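Beta-galactosidase (Trichoderma reesei, PDB 3OG2) probably catalyses the hydrolysis of terminal non-reducing beta-D-galactose residues in beta-D-galactosides, as a family 35 glycoside hydrolase with a TIM-barrel domain. Local coordinates at residues Q850-H853 / P857-S860; G946-D949 / D953-I956. All blocks are in the same frame, centred on the assembly; numbering follows the deposited sequence.

How the contacts relate
Both contacts fall in the later of two regions matched to the beta-galactosidase second all-beta domain family, and each is local, bringing together segments separated by just three intervening residues. Contact 1 comes first along the chain: it closes a turn in the loop that follows helix 846-850 and leads on to strand 883-894. Contact 2 opens later, closing the turn between strands 940-943 and 953-962. The two are therefore in series, neither nested nor crossed. The centres of contact 1 and contact 2 are about 16 Å apart. They nevertheless touch through the indole of Trp955: its CE3 meets CD of Pro857 at 3.6 Å, and the loop of contact 1 packs on strand 953-962, which supplies one side of contact 2.

Contact 1. Residues Q850-H853 / P857-S860; sequences QGFH and PPLS
At the exit of helix 846-850 the chain makes a compact turn, closed by Phe852 against Pro857 and Pro858. The phenyl ring and the pyrrolidine of Pro858 do most of the work. CE1 of Phe852 comes to 3.5 Å from CG of Pro858, and CD1 of Phe852 lies 3.8 Å from CD of Pro858; the two side chains cross at about a right angle, with the proline carbon approaching the ring obliquely. With CG anti to its carbonyl carbon (chi1 -68°), Phe852 sends its ring back beside the helix end, where CB of Gln850 sits 3.5 Å above the plane, over the ring centre. A flat aromatic suits this place because it can pack against CB of Gln850 with one face while CE1 and CD1 meet Pro858.

Nearer the backbone, the contact is closed by CB of Pro857, which points toward the first segment and lies 3.6 Å from O of Phe852. Both partners are prolines, whose rigid rings offer apolar carbons without an amide hydrogen. No hydrogen bond joins the segments; apolar packing dominates. Phe996, from another loop, touches both Phe852 and Pro858. Gly851 has a positive phi of 85°, where a CB would be jammed against the preceding carbonyl oxygen, which calls for glycine. That positive phi, with two bonds back into the last turn, makes the Schellman motif that ends helix 846-850, and the loop beyond it folds back to pack Phe852 on Pro857 and Pro858 in this all-beta region.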
ATOM      1  N   GLN A 850     -31.250   4.211   5.397  1.00  8.98           N
ATOM      2  CA  GLN A 850     -32.076   5.294   4.868  1.00  9.58           C
ATOM      3  C   GLN A 850     -31.275   6.178   3.907  1.00  9.32           C
ATOM      4  O   GLN A 850     -31.870   7.003   3.215  1.00 11.63           O
ATOM      5  CB  GLN A 850     -32.555   6.210   6.002  1.00 11.76           C
ATOM      6  CG  GLN A 850     -33.331   5.435   7.096  1.00 14.67           C
ATOM      7  CD  GLN A 850     -34.781   5.343   6.603  1.00 29.13           C
ATOM      8  OE1 GLN A 850     -35.475   6.354   6.400  1.00 29.42           O
ATOM      9  NE2 GLN A 850     -35.225   4.157   6.334  1.00 18.12           N
ATOM     10  N   GLY A 851     -29.958   6.047   3.863  1.00  9.51           N
ATOM     11  CA  GLY A 851     -29.179   6.967   3.030  1.00 10.08           C
ATOM     12  C   GLY A 851     -28.851   8.271   3.759  1.00  9.07           C
ATOM     13  O   GLY A 851     -28.423   9.221   3.092  1.00 10.62           O
ATOM     14  N   PHE A 852     -29.055   8.341   5.080  1.00  9.43           N
ATOM     15  CA  PHE A 852     -28.850   9.600   5.809  1.00  9.86           C
ATOM     16  C   PHE A 852     -27.388   9.971   5.927  1.00  9.91           C
ATOM     17  O   PHE A 852     -27.111  11.115   6.284  1.00 11.21           O
ATOM     18  CB  PHE A 852     -29.449   9.568   7.209  1.00 10.29           C
ATOM     19  CG  PHE A 852     -30.964   9.515   7.244  1.00 11.23           C
ATOM     20  CD1 PHE A 852     -31.728   9.797   6.116  1.00 12.06           C
ATOM     21  CD2 PHE A 852     -31.604   9.160   8.421  1.00 13.08           C
ATOM     22  CE1 PHE A 852     -33.135   9.747   6.198  1.00 12.85           C
ATOM     23  CE2 PHE A 852     -32.988   9.161   8.524  1.00 14.55           C
ATOM     24  CZ  PHE A 852     -33.751   9.450   7.403  1.00 14.38           C
ATOM     25  N   HIS A 853     -26.442   9.105   5.605  1.00  9.67           N
ATOM     26  CA  HIS A 853     -25.038   9.416   5.499  1.00  9.55           C
ATOM     27  C   HIS A 853     -24.660  10.120   4.209  1.00 10.34           C
ATOM     28  O   HIS A 853     -23.476  10.496   4.053  1.00 11.13           O
ATOM     29  CB  HIS A 853     -24.211   8.113   5.609  1.00 10.05           C
ATOM     30  CG  HIS A 853     -24.562   7.131   4.542  1.00  9.87           C
ATOM     31  ND1 HIS A 853     -23.764   6.723   3.490  1.00 12.55           N
ATOM     32  CD2 HIS A 853     -25.734   6.463   4.462  1.00  8.96           C
ATOM     33  CE1 HIS A 853     -24.479   5.816   2.787  1.00  9.02           C
ATOM     34  NE2 HIS A 853     -25.663   5.684   3.376  1.00 12.71           N
ATOM     35  N   PRO A 857     -28.419  15.573   3.447  1.00 14.85           N
ATOM     36  CA  PRO A 857     -29.434  14.677   4.015  1.00 15.18           C
ATOM     37  C   PRO A 857     -30.701  15.456   4.361  1.00 15.94           C
ATOM     38  O   PRO A 857     -30.634  16.704   4.420  1.00 17.49           O
ATOM     39  CB  PRO A 857     -28.765  14.201   5.315  1.00 15.46           C
ATOM     40  CG  PRO A 857     -27.893  15.384   5.699  1.00 16.74           C
ATOM     41  CD  PRO A 857     -27.309  15.863   4.390  1.00 15.75           C
ATOM     42  N   PRO A 858     -31.796  14.734   4.593  1.00 16.83           N
ATOM     43  CA  PRO A 858     -33.084  15.420   4.866  1.00 16.57           C
ATOM     44  C   PRO A 858     -33.128  15.952   6.286  1.00 17.32           C
ATOM     45  O   PRO A 858     -33.464  15.214   7.220  1.00 17.14           O
ATOM     46  CB  PRO A 858     -34.108  14.298   4.652  1.00 18.99           C
ATOM     47  CG  PRO A 858     -33.361  13.016   4.996  1.00 16.57           C
ATOM     48  CD  PRO A 858     -31.909  13.248   4.630  1.00 14.59           C
ATOM     49  N   LEU A 859     -32.751  17.222   6.493  1.00 19.62           N
ATOM     50  CA  LEU A 859     -32.544  17.671   7.869  1.00 19.19           C
ATOM     51  C   LEU A 859     -33.827  17.686   8.681  1.00 18.25           C
ATOM     52  O   LEU A 859     -33.778  17.672   9.922  1.00 19.42           O
ATOM     53  CB  LEU A 859     -31.852  19.054   7.843  1.00 21.03           C
ATOM     54  CG  LEU A 859     -30.472  19.084   7.178  1.00 26.14           C
ATOM     55  CD1 LEU A 859     -29.736  20.398   7.336  1.00 28.48           C
ATOM     56  CD2 LEU A 859     -29.581  18.009   7.776  1.00 29.58           C
ATOM     57  N   SER A 860     -34.994  17.714   8.036  1.00 20.66           N
ATOM     58  CA  SER A 860     -36.246  17.643   8.789  1.00 24.69           C
ATOM     59  C   SER A 860     -36.411  16.335   9.540  1.00 24.43           C
ATOM     60  O   SER A 860     -37.249  16.152  10.454  1.00 25.85           O
ATOM     61  CB  SER A 860     -37.409  17.854   7.797  1.00 38.13           C
ATOM     62  OG  SER A 860     -37.458  16.761   6.882  1.00 41.44           O
TER

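Contact 2. Residues G946-D949 / D953-I956; sequences GILD and DNWI
The side-chain amide of Asn954 grips the backbone of Asp949 through both its polar atoms. OD1 of Asn954 accepts from N of Asp949 at 2.8 Å in an almost straight bond (177°), which lies in the carbonyl plane on a lone pair. Beside it, ND2 of Asn954 gives a hydrogen to O of Asp949 at 2.9 Å, with that oxygen nearly in the amide plane. Asparagine suits the place because its amide offers acceptor and donor side by side, as a peptide strand edge would. The side chains of Leu948 and Asn954 cross at about a right angle, CD2 of Leu948 lying 3.8 Å from OD1 of Asn954.

Two further bonds grip the same amide and fix its rotation: ND2 of Asn924 donates to OD1 of Asn954, and ND2 of Asn954 reaches O of Leu891. A leucine in place of Asn954 would probably leave N and O of Asp949, and also ND2 of Asn924 and O of Leu891, without these partners. With CG anti to its backbone N (chi1 -177°), Asp949 presents OD1 to N of Asn951, while a water donates to OD2 of Asp949 and to O of Asp953.

From strand 953-962, Asn954 ties the loop after strand 940-943 to neighbouring strand 883-894 and, through Asn924, to the end of strand 917-923; Leu948 packs on Val923 there and on Leu904 of strand 900-908.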
ATOM      1  N   GLY A 946     -10.506  15.282  -3.020  1.00  9.88           N
ATOM      2  CA  GLY A 946     -11.166  14.459  -4.051  1.00 10.41           C
ATOM      3  C   GLY A 946     -12.394  13.881  -3.415  1.00  8.54           C
ATOM      4  O   GLY A 946     -13.530  14.058  -3.886  1.00 11.08           O
ATOM      5  N   ILE A 947     -12.243  13.185  -2.298  1.00  8.92           N
ATOM      6  CA  ILE A 947     -13.360  12.792  -1.455  1.00  9.55           C
ATOM      7  C   ILE A 947     -13.839  14.060  -0.691  1.00  9.55           C
ATOM      8  O   ILE A 947     -15.037  14.329  -0.728  1.00 10.05           O
ATOM      9  CB  ILE A 947     -13.014  11.644  -0.505  1.00  8.92           C
ATOM     10  CG1 ILE A 947     -12.638  10.358  -1.261  1.00  9.11           C
ATOM     11  CG2 ILE A 947     -14.198  11.384   0.430  1.00  9.78           C
ATOM     12  CD1 ILE A 947     -13.729   9.807  -2.182  1.00 11.74           C
ATOM     13  N   LEU A 948     -12.892  14.773  -0.102  1.00 10.21           N
ATOM     14  CA  LEU A 948     -13.234  16.125   0.364  1.00 10.06           C
ATOM     15  C   LEU A 948     -13.171  17.147  -0.759  1.00 10.79           C
ATOM     16  O   LEU A 948     -12.269  17.072  -1.620  1.00 11.93           O
ATOM     17  CB  LEU A 948     -12.205  16.538   1.411  1.00 11.40           C
ATOM     18  CG  LEU A 948     -12.411  15.969   2.808  1.00 11.19           C
ATOM     19  CD1 LEU A 948     -11.158  16.118   3.653  1.00 13.21           C
ATOM     20  CD2 LEU A 948     -13.593  16.665   3.524  1.00 12.54           C
ATOM     21  N   ASP A 949     -14.048  18.136  -0.770  1.00 11.57           N
ATOM     22  CA  ASP A 949     -14.074  19.257  -1.669  1.00 11.78           C
ATOM     23  C   ASP A 949     -13.427  20.421  -0.933  1.00 11.13           C
ATOM     24  O   ASP A 949     -13.975  20.941   0.055  1.00 12.11           O
ATOM     25  CB  ASP A 949     -15.529  19.546  -2.085  1.00 14.72           C
ATOM     26  CG  ASP A 949     -15.626  20.676  -3.093  1.00 16.05           C
ATOM     27  OD1 ASP A 949     -14.638  21.415  -3.296  1.00 16.16           O
ATOM     28  OD2 ASP A 949     -16.730  20.897  -3.680  1.00 21.12           O
ATOM     29  N   ASP A 953     -18.886  22.819  -0.181  1.00 16.65           N
ATOM     30  CA  ASP A 953     -19.562  22.224   0.949  1.00 15.54           C
ATOM     31  C   ASP A 953     -19.240  20.744   1.002  1.00 15.70           C
ATOM     32  O   ASP A 953     -19.197  20.041  -0.013  1.00 24.39           O
ATOM     33  CB  ASP A 953     -21.083  22.392   0.818  1.00 22.93           C
ATOM     34  CG  ASP A 953     -21.532  23.806   1.117  1.00 39.25           C
ATOM     35  OD1 ASP A 953     -20.727  24.568   1.718  1.00 29.74           O
ATOM     36  OD2 ASP A 953     -22.664  24.180   0.774  1.00 35.41           O
ATOM     37  N   ASN A 954     -18.994  20.269   2.183  1.00 12.79           N
ATOM     38  CA  ASN A 954     -18.850  18.839   2.460  1.00 11.55           C
ATOM     39  C   ASN A 954     -19.890  18.467   3.507  1.00 11.22           C
ATOM     40  O   ASN A 954     -20.331  19.352   4.260  1.00 13.71           O
ATOM     41  CB  ASN A 954     -17.458  18.565   3.018  1.00 11.89           C
ATOM     42  CG  ASN A 954     -16.396  18.929   2.007  1.00 11.57           C
ATOM     43  OD1 ASN A 954     -16.092  18.117   1.115  1.00 12.78           O
ATOM     44  ND2 ASN A 954     -15.847  20.123   2.132  1.00 11.87           N
ATOM     45  N   TRP A 955     -20.237  17.196   3.551  1.00 10.17           N
ATOM     46  CA  TRP A 955     -21.116  16.664   4.616  1.00 10.98           C
ATOM     47  C   TRP A 955     -20.296  15.663   5.392  1.00 10.55           C
ATOM     48  O   TRP A 955     -19.708  14.746   4.760  1.00 13.06           O
ATOM     49  CB  TRP A 955     -22.316  15.992   3.929  1.00 12.40           C
ATOM     50  CG  TRP A 955     -23.285  17.148   3.680  1.00 15.00           C
ATOM     51  CD1 TRP A 955     -23.376  17.843   2.489  1.00 15.91           C
ATOM     52  CD2 TRP A 955     -24.200  17.723   4.618  1.00 15.51           C
ATOM     53  NE1 TRP A 955     -24.333  18.809   2.660  1.00 19.53           N
ATOM     54  CE2 TRP A 955     -24.854  18.764   3.935  1.00 18.68           C
ATOM     55  CE3 TRP A 955     -24.560  17.481   5.951  1.00 17.09           C
ATOM     56  CZ2 TRP A 955     -25.844  19.551   4.555  1.00 22.46           C
ATOM     57  CZ3 TRP A 955     -25.545  18.259   6.577  1.00 18.98           C
ATOM     58  CH2 TRP A 955     -26.187  19.300   5.866  1.00 22.99           C
ATOM     59  N   ILE A 956     -20.224  15.826   6.699  0.50 11.09           N
ATOM     60  CA  ILE A 956     -19.487  14.952   7.599  0.50 11.32           C
ATOM     61  C   ILE A 956     -20.452  14.238   8.540  0.50 10.42           C
ATOM     62  O   ILE A 956     -21.351  14.859   9.108  0.50 11.93           O
ATOM     63  CB  ILE A 956     -18.444  15.723   8.426  0.50 13.79           C
ATOM     64  CG1 ILE A 956     -17.277  16.273   7.604  0.50 14.38           C
ATOM     65  CG2 ILE A 956     -17.934  14.865   9.574  0.50 13.61           C
ATOM     66  CD1 ILE A 956     -16.511  15.212   6.845  0.50 13.29           C
TER
HETATM   67  O   HOH W   1     -18.926  19.781  -2.570  1.00 41.26           O